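Local coordinates for sugar ABC transporter, periplasmic sugar-binding protein (PDB 4IRX) that binds myo-inositol and, as the periplasmic solute-binding component of an ABC transporter, probably delivers it for uptake into the cell, at residues C200-M205 with G227-P232; A34-V39 with Q254-L259; V68-T73 with V90-V95. One frame throughout, in Å; residues are numbered along the deposited sequence. Where two conformers were deposited one is given.

Contact 1 of 3, residues C200-M205 with G227-P232; sequences CLNDDM and GFDAIP. With INS (1,2,3,4,5,6-hexahydroxy-cyclohexane), chain C.
One hydroxyl of the bound myo-inositol, O3, is shared between Asn202 and Asp229: it donates to Asp229 OD2 at 2.6 Å and accepts from Asn202 ND2 at 3.1 Å, so the two segments meet through the ligand as well as directly. Each side chain spans two neighbouring hydroxyls. Asp229 OD1 accepts from O2 at 2.7 Å, and Asn202 ND2 also donates to O4. Asn202 is the N-cap of the helix beginning at Asp203; its OD1, at the other side of the amide, accepts from Met205 N at 2.8 Å. With CG between backbone N and carbonyl carbon (chi1 81°), the amide can serve helix and ligand at once, and the cap limits its rotation. A water accepts from Asp204 N and donates to Asp229 OD2, giving that oxygen a second grip.

Farther from the ligand, the carboxylate of Asp203 enters the turn that follows Gly227. Its OD2 accepts from Ile231 N at 2.9 Å, with an angle of 158° at the hydrogen, while OD1 is bonded to Thr246 OG1. Asp203 CB rests on Ile231 CG1 at 3.6 Å. The backbones are close enough for CA-H...O contacts, among them Gly227 CA to Cys200 O at 3.2 Å.

The contact lies at the C-terminal ends of the parallel strands 197-200 and 224-226, just where they lead into helices 203-215 and 232-239. Arg149 makes a cation-pi contact with Phe228, and strand 246-248 runs alongside, Asp229 bonding to Val247 through the backbone.

Contact 2 of 3, residues A34-V39 with Q254-L259; sequences AAKLGV and QIRTAL
Leu259 is the bump of this contact, and Ala34, Leu37 and Val39 line the hollow that receives it. Its CD2 methyl goes deepest, lying 3.6 Å from Ala34 CA and 3.8 Å from Ala34 CB, where the small alanine lets it approach the helix backbone. Leu37 and Leu259 run antiparallel alongside each other, bringing Leu37 CD1 to 4.0 Å from Leu259 CG. Val39 closes the hollow by meeting Leu259 tip to tip, CG1 to CD2 at 4.0 Å. The CG of Leu259, anti to the backbone N (chi1 -168°), carries its methyls toward all three.

The Val39 side of the hollow comes from the way the first helix finishes. Gly38 takes a positive phi (67°) in a Schellman motif, Val39 N donating to Ala34 O, and this reversal swings Val39 back beside Ala34 and Leu37.

On the exposed side, Lys36 NZ and Arg256 NH1 come within 3.9 Å, drawn together by a shared carboxylate: both form salt bridges to Asp32. Arg256 is further bridged to Glu29 and Glu33, so its guanidinium, at the end of an extended chain, is held by three acidic side chains of helix 21-37.

The C-terminal end of helix 21-37 thus packs against the N-terminal half of helix 251-268, with Leu37 also touching Arg260 and Val263. Beneath them lies the mixed sheet: Val41 of strand 40-45 touches Ala34 and Leu259, and Val11 of strand 10-15 touches Val39 and Leu259.

Contact 3 of 3, residues V68-T73 with V90-V95; sequences VIVAPT and VAVISV
Val68 and Val70 are bonded to Ala91, Ile93 and Val95 by four backbone hydrogen bonds of a parallel pairing in which Val68 lies beside Val92 and Val70 beside Ser94. Val68 N donates to Ala91 O (2.9 Å) and Val68 O accepts from Ile93 N (3.1 Å); Val70 N then donates to Ile93 O and Val70 O accepts from Val95 N. The last bond departs from the pattern, its donor standing 40° out of the carbonyl plane, whereas the others are nearly linear at the oxygen. Ile69 and Ile93 stand shoulder to shoulder on one face of the sheet, with CG1 of Ile69 3.6 Å from CG2 of Ile93. Ile69 CG2 also meets Val95 CG1 at 3.8 Å.

The two strands and the intervening helix 79-87 form a beta-alpha-beta crossover, the repeating unit of this Rossmann-like lobe. Val68 and Val92 face that helix, both touching Leu85, while the isoleucine face is covered by helix 251-268 through Ala258, Leu259 and Gln261.

Farther out, Ser94 OG is bonded to His108 ND1. Beyond the strand, Gln53 NE2 binds Ala71 O, and Pro72 O accepts from NH1 of Arg97, a residue of the myo-inositol pocket.

In the fold
From the N terminus, the chain first enters contact 2 at the end of helix 21-37, but that loop closes only at helix 251-268, over 200 residues later. Within this long span contacts 3 and 1 follow in series: 68-73 pairs with 90-95 across a single helix, and 200-205 later meets 227-232 after another. None of the three loops crosses another. Contacts 2 and 3 share one lobe and touch, Ile69 CD1 packing against Ala258 and Leu259, and Val95 against Gln254 and Ile255. Contact 1, its centre 24 Å from that of contact 2, joins strands of the other, four-stranded sheet, borders the ligand and reaches strand 246-248, the edge of the first sheet.

Contact 1 of 3, residues C200-M205 with G227-P232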
loop_
_atom_site.group_PDB
_atom_site.type_symbol
_atom_site.label_atom_id
_atom_site.label_comp_id
_atom_site.label_asym_id
_atom_site.label_seq_id
_atom_site.Cartn_x
_atom_site.Cartn_y
_atom_site.Cartn_z
ATOM N N CYS A 200 -0.926 -6.129 10.876
ATOM C CA CYS A 200 -0.305 -6.450 9.601
ATOM C C CYS A 200 -0.559 -5.315 8.637
ATOM O O CYS A 200 -1.702 -4.881 8.465
ATOM C CB CYS A 200 -0.906 -7.730 9.036
ATOM S SG CYS A 200 -0.627 -9.154 10.072
ATOM N N LEU A 201 0.509 -4.847 7.996
ATOM C CA LEU A 201 0.409 -3.631 7.207
ATOM C C LEU A 201 -0.062 -3.853 5.759
ATOM O O LEU A 201 -0.049 -2.935 4.932
ATOM C CB LEU A 201 1.703 -2.814 7.305
ATOM C CG LEU A 201 1.805 -1.916 8.552
ATOM C CD1 LEU A 201 1.505 -2.590 9.877
ATOM C CD2 LEU A 201 3.177 -1.293 8.587
ATOM N N ASN A 202 -0.506 -5.072 5.445
ATOM C CA ASN A 202 -1.429 -5.272 4.334
ATOM C C ASN A 202 -2.275 -6.515 4.565
ATOM O O ASN A 202 -1.968 -7.333 5.434
ATOM C CB ASN A 202 -0.766 -5.218 2.926
ATOM C CG ASN A 202 -0.091 -6.506 2.508
ATOM O OD1 ASN A 202 -0.071 -7.490 3.240
ATOM N ND2 ASN A 202 0.465 -6.511 1.312
ATOM N N ASP A 203 -3.348 -6.635 3.802
ATOM C CA ASP A 203 -4.313 -7.723 4.009
ATOM C C ASP A 203 -3.779 -9.060 3.521
ATOM O O ASP A 203 -4.090 -10.081 4.098
ATOM C CB ASP A 203 -5.631 -7.450 3.281
ATOM C CG ASP A 203 -6.512 -6.445 4.003
ATOM O OD1 ASP A 203 -6.351 -6.244 5.242
ATOM O OD2 ASP A 203 -7.381 -5.884 3.304
ATOM N N ASP A 204 -2.968 -9.045 2.471
ATOM C CA ASP A 204 -2.343 -10.272 1.949
ATOM C C ASP A 204 -1.513 -10.948 3.047
ATOM O O ASP A 204 -1.624 -12.154 3.285
ATOM C CB ASP A 204 -1.484 -9.905 0.717
ATOM C CG ASP A 204 -1.190 -11.089 -0.216
ATOM O OD1 ASP A 204 -1.951 -12.084 -0.242
ATOM O OD2 ASP A 204 -0.176 -11.005 -0.952
HETATM N N MSE A 205 -0.700 -10.155 3.740
HETATM C CA MSE A 205 0.073 -10.656 4.869
HETATM C C MSE A 205 -0.822 -11.025 6.030
HETATM O O MSE A 205 -0.548 -12.003 6.722
HETATM C CB MSE A 205 1.115 -9.627 5.325
HETATM C CG MSE A 205 2.230 -9.360 4.298
HETATM SE SE MSE A 205 3.582 -8.164 4.981
HETATM C CE MSE A 205 2.463 -6.621 5.371
ATOM N N GLY A 227 -5.552 -5.876 9.510
ATOM C CA GLY A 227 -4.845 -5.670 8.257
ATOM C C GLY A 227 -4.978 -4.245 7.731
ATOM O O GLY A 227 -5.339 -3.304 8.437
ATOM N N PHE A 228 -4.694 -4.128 6.452
ATOM C CA PHE A 228 -4.713 -2.846 5.755
ATOM C C PHE A 228 -4.957 -3.186 4.300
ATOM O O PHE A 228 -4.271 -4.045 3.747
ATOM C CB PHE A 228 -3.346 -2.152 5.933
ATOM C CG PHE A 228 -3.381 -0.639 5.751
ATOM C CD1 PHE A 228 -3.540 -0.077 4.487
ATOM C CD2 PHE A 228 -3.238 0.210 6.850
ATOM C CE1 PHE A 228 -3.573 1.336 4.313
ATOM C CE2 PHE A 228 -3.255 1.609 6.703
ATOM C CZ PHE A 228 -3.425 2.183 5.425
ATOM N N ASP A 229 -5.933 -2.525 3.681
ATOM C CA ASP A 229 -6.251 -2.542 2.213
ATOM C C ASP A 229 -7.730 -2.777 1.938
ATOM O O ASP A 229 -8.223 -2.393 0.891
ATOM C CB ASP A 229 -5.478 -3.560 1.330
ATOM C CG ASP A 229 -4.016 -3.222 1.175
ATOM O OD1 ASP A 229 -3.634 -2.074 1.478
ATOM O OD2 ASP A 229 -3.242 -4.115 0.771
ATOM N N ALA A 230 -8.422 -3.437 2.861
ATOM C CA ALA A 230 -9.830 -3.809 2.659
ATOM C C ALA A 230 -10.056 -4.612 1.374
ATOM O O ALA A 230 -11.002 -4.360 0.624
ATOM C CB ALA A 230 -10.746 -2.566 2.712
ATOM N N ILE A 231 -9.189 -5.581 1.116
ATOM C CA ILE A 231 -9.424 -6.447 -0.032
ATOM C C ILE A 231 -10.590 -7.381 0.310
ATOM O O ILE A 231 -10.852 -7.635 1.483
ATOM C CB ILE A 231 -8.162 -7.253 -0.465
ATOM C CG1 ILE A 231 -7.812 -8.324 0.558
ATOM C CG2 ILE A 231 -6.968 -6.301 -0.705
ATOM C CD1 ILE A 231 -6.546 -9.160 0.174
ATOM N N PRO A 232 -11.322 -7.850 -0.710
ATOM C CA PRO A 232 -12.530 -8.646 -0.424
ATOM C C PRO A 232 -12.299 -9.877 0.443
ATOM O O PRO A 232 -13.167 -10.216 1.242
ATOM C CB PRO A 232 -13.015 -9.049 -1.819
ATOM C CG PRO A 232 -12.472 -7.964 -2.717
ATOM C CD PRO A 232 -11.171 -7.548 -2.143
HETATM C C1 INS C . -0.022 -0.645 -0.599
HETATM C C2 INS C . -0.820 -1.831 -0.172
HETATM C C3 INS C . -0.106 -3.079 -0.624
HETATM C C4 INS C . 1.249 -3.158 0.003
HETATM C C5 INS C . 2.083 -2.014 -0.438
HETATM C C6 INS C . 1.411 -0.702 -0.107
HETATM O O1 INS C . -0.642 0.539 -0.165
HETATM O O2 INS C . -0.986 -1.811 1.214
HETATM O O3 INS C . -0.866 -4.224 -0.322
HETATM O O4 INS C . 1.865 -4.368 -0.300
HETATM O O5 INS C . 3.339 -2.108 0.154
HETATM O O6 INS C . 2.199 0.395 -0.490
HETATM O O HOH W 1 -3.139 -6.869 0.553
#

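Contact 2 of 3, residues A34-V39 with Q254-L259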
loop_
_atom_site.group_PDB
_atom_site.type_symbol
_atom_site.label_atom_id
_atom_site.label_comp_id
_atom_site.label_asym_id
_atom_site.label_seq_id
_atom_site.Cartn_x
_atom_site.Cartn_y
_atom_site.Cartn_z
ATOM N N ALA A 34 -8.779 4.570 -17.940
ATOM C CA ALA A 34 -8.037 4.909 -19.149
ATOM C C ALA A 34 -8.949 4.871 -20.375
ATOM O O ALA A 34 -8.897 5.784 -21.220
ATOM C CB ALA A 34 -6.828 3.968 -19.312
ATOM N N ALA A 35 -9.800 3.847 -20.448
ATOM C CA ALA A 35 -10.782 3.763 -21.519
ATOM C C ALA A 35 -11.698 4.986 -21.502
ATOM O O ALA A 35 -11.850 5.678 -22.517
ATOM C CB ALA A 35 -11.595 2.476 -21.396
ATOM N N LYS A 36 -12.266 5.285 -20.338
ATOM C CA LYS A 36 -13.165 6.434 -20.204
ATOM C C LYS A 36 -12.534 7.760 -20.590
ATOM O O LYS A 36 -13.214 8.666 -21.091
ATOM C CB LYS A 36 -13.645 6.562 -18.779
ATOM C CG LYS A 36 -14.634 5.515 -18.377
ATOM C CD LYS A 36 -14.757 5.526 -16.872
ATOM C CE LYS A 36 -15.981 4.760 -16.451
ATOM N NZ LYS A 36 -15.924 4.515 -14.994
ATOM N N LEU A 37 -11.237 7.897 -20.349
ATOM C CA LEU A 37 -10.560 9.155 -20.636
ATOM C C LEU A 37 -10.000 9.196 -22.063
ATOM O O LEU A 37 -9.426 10.210 -22.457
ATOM C CB LEU A 37 -9.440 9.409 -19.617
ATOM C CG LEU A 37 -9.944 9.574 -18.202
ATOM C CD1 LEU A 37 -8.754 9.769 -17.263
ATOM C CD2 LEU A 37 -10.909 10.748 -18.132
ATOM N N GLY A 38 -10.121 8.097 -22.801
ATOM C CA GLY A 38 -9.581 8.031 -24.146
ATOM C C GLY A 38 -8.076 8.088 -24.174
ATOM O O GLY A 38 -7.485 8.634 -25.105
ATOM N N VAL A 39 -7.434 7.525 -23.156
ATOM C CA VAL A 39 -5.980 7.512 -23.103
ATOM C C VAL A 39 -5.466 6.086 -23.133
ATOM O O VAL A 39 -6.004 5.192 -22.465
ATOM C CB VAL A 39 -5.452 8.322 -21.863
ATOM C CG1 VAL A 39 -5.802 7.662 -20.526
ATOM C CG2 VAL A 39 -3.951 8.589 -21.952
ATOM N N GLN A 254 -7.227 6.595 -5.871
ATOM C CA GLN A 254 -5.831 7.024 -6.051
ATOM C C GLN A 254 -5.405 6.971 -7.501
ATOM O O GLN A 254 -4.904 7.955 -8.043
ATOM C CB GLN A 254 -4.875 6.133 -5.240
ATOM C CG GLN A 254 -5.024 6.257 -3.717
ATOM C CD GLN A 254 -4.025 5.391 -2.974
ATOM O OE1 GLN A 254 -2.832 5.337 -3.319
ATOM N NE2 GLN A 254 -4.518 4.651 -1.968
ATOM N N ILE A 255 -5.604 5.817 -8.128
ATOM C CA ILE A 255 -5.098 5.626 -9.479
ATOM C C ILE A 255 -5.885 6.433 -10.480
ATOM O O ILE A 255 -5.305 7.011 -11.380
ATOM C CB ILE A 255 -4.941 4.127 -9.847
ATOM C CG1 ILE A 255 -4.126 3.939 -11.121
ATOM C CG2 ILE A 255 -6.280 3.485 -10.033
ATOM C CD1 ILE A 255 -2.707 4.501 -11.056
ATOM N N ARG A 256 -7.199 6.549 -10.268
ATOM C CA ARG A 256 -8.028 7.348 -11.160
ATOM C C ARG A 256 -7.639 8.817 -11.077
ATOM O O ARG A 256 -7.578 9.484 -12.100
ATOM C CB ARG A 256 -9.505 7.145 -10.857
ATOM C CG ARG A 256 -9.997 5.706 -11.101
ATOM C CD ARG A 256 -11.426 5.578 -10.681
ATOM N NE ARG A 256 -11.923 4.198 -10.770
ATOM C CZ ARG A 256 -12.498 3.699 -11.853
ATOM N NH1 ARG A 256 -12.635 4.446 -12.955
ATOM N NH2 ARG A 256 -12.931 2.443 -11.843
ATOM N N THR A 257 -7.328 9.289 -9.868
ATOM C CA THR A 257 -6.934 10.680 -9.692
ATOM C C THR A 257 -5.603 10.960 -10.360
ATOM O O THR A 257 -5.447 11.999 -11.023
ATOM C CB THR A 257 -6.892 11.045 -8.207
ATOM O OG1 THR A 257 -8.198 10.864 -7.630
ATOM C CG2 THR A 257 -6.419 12.459 -7.997
ATOM N N ALA A 258 -4.644 10.051 -10.205
ATOM C CA ALA A 258 -3.367 10.241 -10.905
ATOM C C ALA A 258 -3.542 10.292 -12.426
ATOM O O ALA A 258 -2.939 11.139 -13.091
ATOM C CB ALA A 258 -2.365 9.148 -10.511
ATOM N N LEU A 259 -4.356 9.394 -12.973
ATOM C CA LEU A 259 -4.568 9.381 -14.410
ATOM C C LEU A 259 -5.315 10.615 -14.894
ATOM O O LEU A 259 -4.997 11.143 -15.952
ATOM C CB LEU A 259 -5.285 8.099 -14.841
ATOM C CG LEU A 259 -5.291 7.893 -16.344
ATOM C CD1 LEU A 259 -3.850 7.710 -16.835
ATOM C CD2 LEU A 259 -6.163 6.672 -16.669
#

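Contact 3 of 3, residues V68-T73 with V90-V95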
loop_
_atom_site.group_PDB
_atom_site.type_symbol
_atom_site.label_atom_id
_atom_site.label_comp_id
_atom_site.label_asym_id
_atom_site.label_seq_id
_atom_site.Cartn_x
_atom_site.Cartn_y
_atom_site.Cartn_z
ATOM N N VAL A 68 4.495 10.122 -16.725
ATOM C CA VAL A 68 4.642 8.777 -16.184
ATOM C C VAL A 68 4.047 8.767 -14.792
ATOM O O VAL A 68 4.256 9.710 -14.015
ATOM C CB VAL A 68 6.117 8.320 -16.144
ATOM C CG1 VAL A 68 6.196 6.935 -15.573
ATOM C CG2 VAL A 68 6.688 8.299 -17.546
ATOM N N ILE A 69 3.249 7.743 -14.492
ATOM C CA ILE A 69 2.735 7.516 -13.144
ATOM C C ILE A 69 3.520 6.364 -12.582
ATOM O O ILE A 69 3.634 5.334 -13.218
ATOM C CB ILE A 69 1.246 7.165 -13.173
ATOM C CG1 ILE A 69 0.442 8.328 -13.784
ATOM C CG2 ILE A 69 0.747 6.817 -11.801
ATOM C CD1 ILE A 69 -1.024 7.961 -14.101
ATOM N N VAL A 70 4.111 6.554 -11.415
ATOM C CA VAL A 70 5.000 5.532 -10.865
ATOM C C VAL A 70 4.661 5.172 -9.417
ATOM O O VAL A 70 4.425 6.038 -8.569
ATOM C CB VAL A 70 6.487 5.967 -11.008
ATOM C CG1 VAL A 70 6.727 7.336 -10.396
ATOM C CG2 VAL A 70 7.439 4.930 -10.416
ATOM N N ALA A 71 4.591 3.871 -9.160
ATOM C CA ALA A 71 4.578 3.363 -7.784
ATOM C C ALA A 71 5.978 2.795 -7.575
ATOM O O ALA A 71 6.255 1.663 -7.998
ATOM C CB ALA A 71 3.514 2.282 -7.598
ATOM N N PRO A 72 6.883 3.593 -6.971
ATOM C CA PRO A 72 8.297 3.176 -6.936
ATOM C C PRO A 72 8.518 1.957 -6.049
ATOM O O PRO A 72 7.914 1.891 -4.979
ATOM C CB PRO A 72 9.014 4.381 -6.319
ATOM C CG PRO A 72 7.927 5.104 -5.520
ATOM C CD PRO A 72 6.663 4.906 -6.331
ATOM N N THR A 73 9.403 1.045 -6.453
ATOM C CA THR A 73 9.783 -0.095 -5.614
ATOM C C THR A 73 10.380 0.360 -4.289
ATOM O O THR A 73 10.178 -0.280 -3.255
ATOM C CB THR A 73 10.814 -1.005 -6.321
ATOM O OG1 THR A 73 11.997 -0.238 -6.583
ATOM C CG2 THR A 73 10.251 -1.560 -7.611
ATOM N N VAL A 90 9.793 15.201 -18.911
ATOM C CA VAL A 90 8.745 14.208 -18.652
ATOM C C VAL A 90 8.180 14.473 -17.276
ATOM O O VAL A 90 8.931 14.501 -16.283
ATOM C CB VAL A 90 9.313 12.798 -18.702
ATOM C CG1 VAL A 90 8.203 11.748 -18.437
ATOM C CG2 VAL A 90 9.980 12.545 -20.048
ATOM N N ALA A 91 6.871 14.697 -17.206
ATOM C CA ALA A 91 6.227 14.919 -15.908
ATOM C C ALA A 91 6.080 13.579 -15.182
ATOM O O ALA A 91 5.752 12.553 -15.784
ATOM C CB ALA A 91 4.886 15.585 -16.075
ATOM N N VAL A 92 6.353 13.605 -13.891
ATOM C CA VAL A 92 6.260 12.426 -13.044
ATOM C C VAL A 92 5.292 12.661 -11.889
ATOM O O VAL A 92 5.346 13.691 -11.191
ATOM C CB VAL A 92 7.654 12.052 -12.482
ATOM C CG1 VAL A 92 7.584 10.811 -11.550
ATOM C CG2 VAL A 92 8.652 11.808 -13.626
ATOM N N ILE A 93 4.406 11.697 -11.684
ATOM C CA ILE A 93 3.547 11.689 -10.512
ATOM C C ILE A 93 3.624 10.294 -9.869
ATOM O O ILE A 93 3.641 9.276 -10.568
ATOM C CB ILE A 93 2.109 12.122 -10.874
ATOM C CG1 ILE A 93 1.224 12.275 -9.629
ATOM C CG2 ILE A 93 1.514 11.175 -11.881
ATOM C CD1 ILE A 93 -0.049 13.059 -9.919
ATOM N N SER A 94 3.713 10.252 -8.552
ATOM C CA SER A 94 3.759 8.972 -7.861
ATOM C C SER A 94 2.359 8.593 -7.380
ATOM O O SER A 94 1.504 9.451 -7.159
ATOM C CB SER A 94 4.770 8.989 -6.699
ATOM O OG SER A 94 4.410 9.941 -5.706
ATOM N N VAL A 95 2.147 7.290 -7.260
ATOM C CA VAL A 95 0.891 6.763 -6.748
ATOM C C VAL A 95 1.187 5.694 -5.692
ATOM O O VAL A 95 2.152 4.930 -5.810
ATOM C CB VAL A 95 -0.027 6.220 -7.871
ATOM C CG1 VAL A 95 0.527 4.936 -8.470
ATOM C CG2 VAL A 95 -1.465 5.967 -7.328
#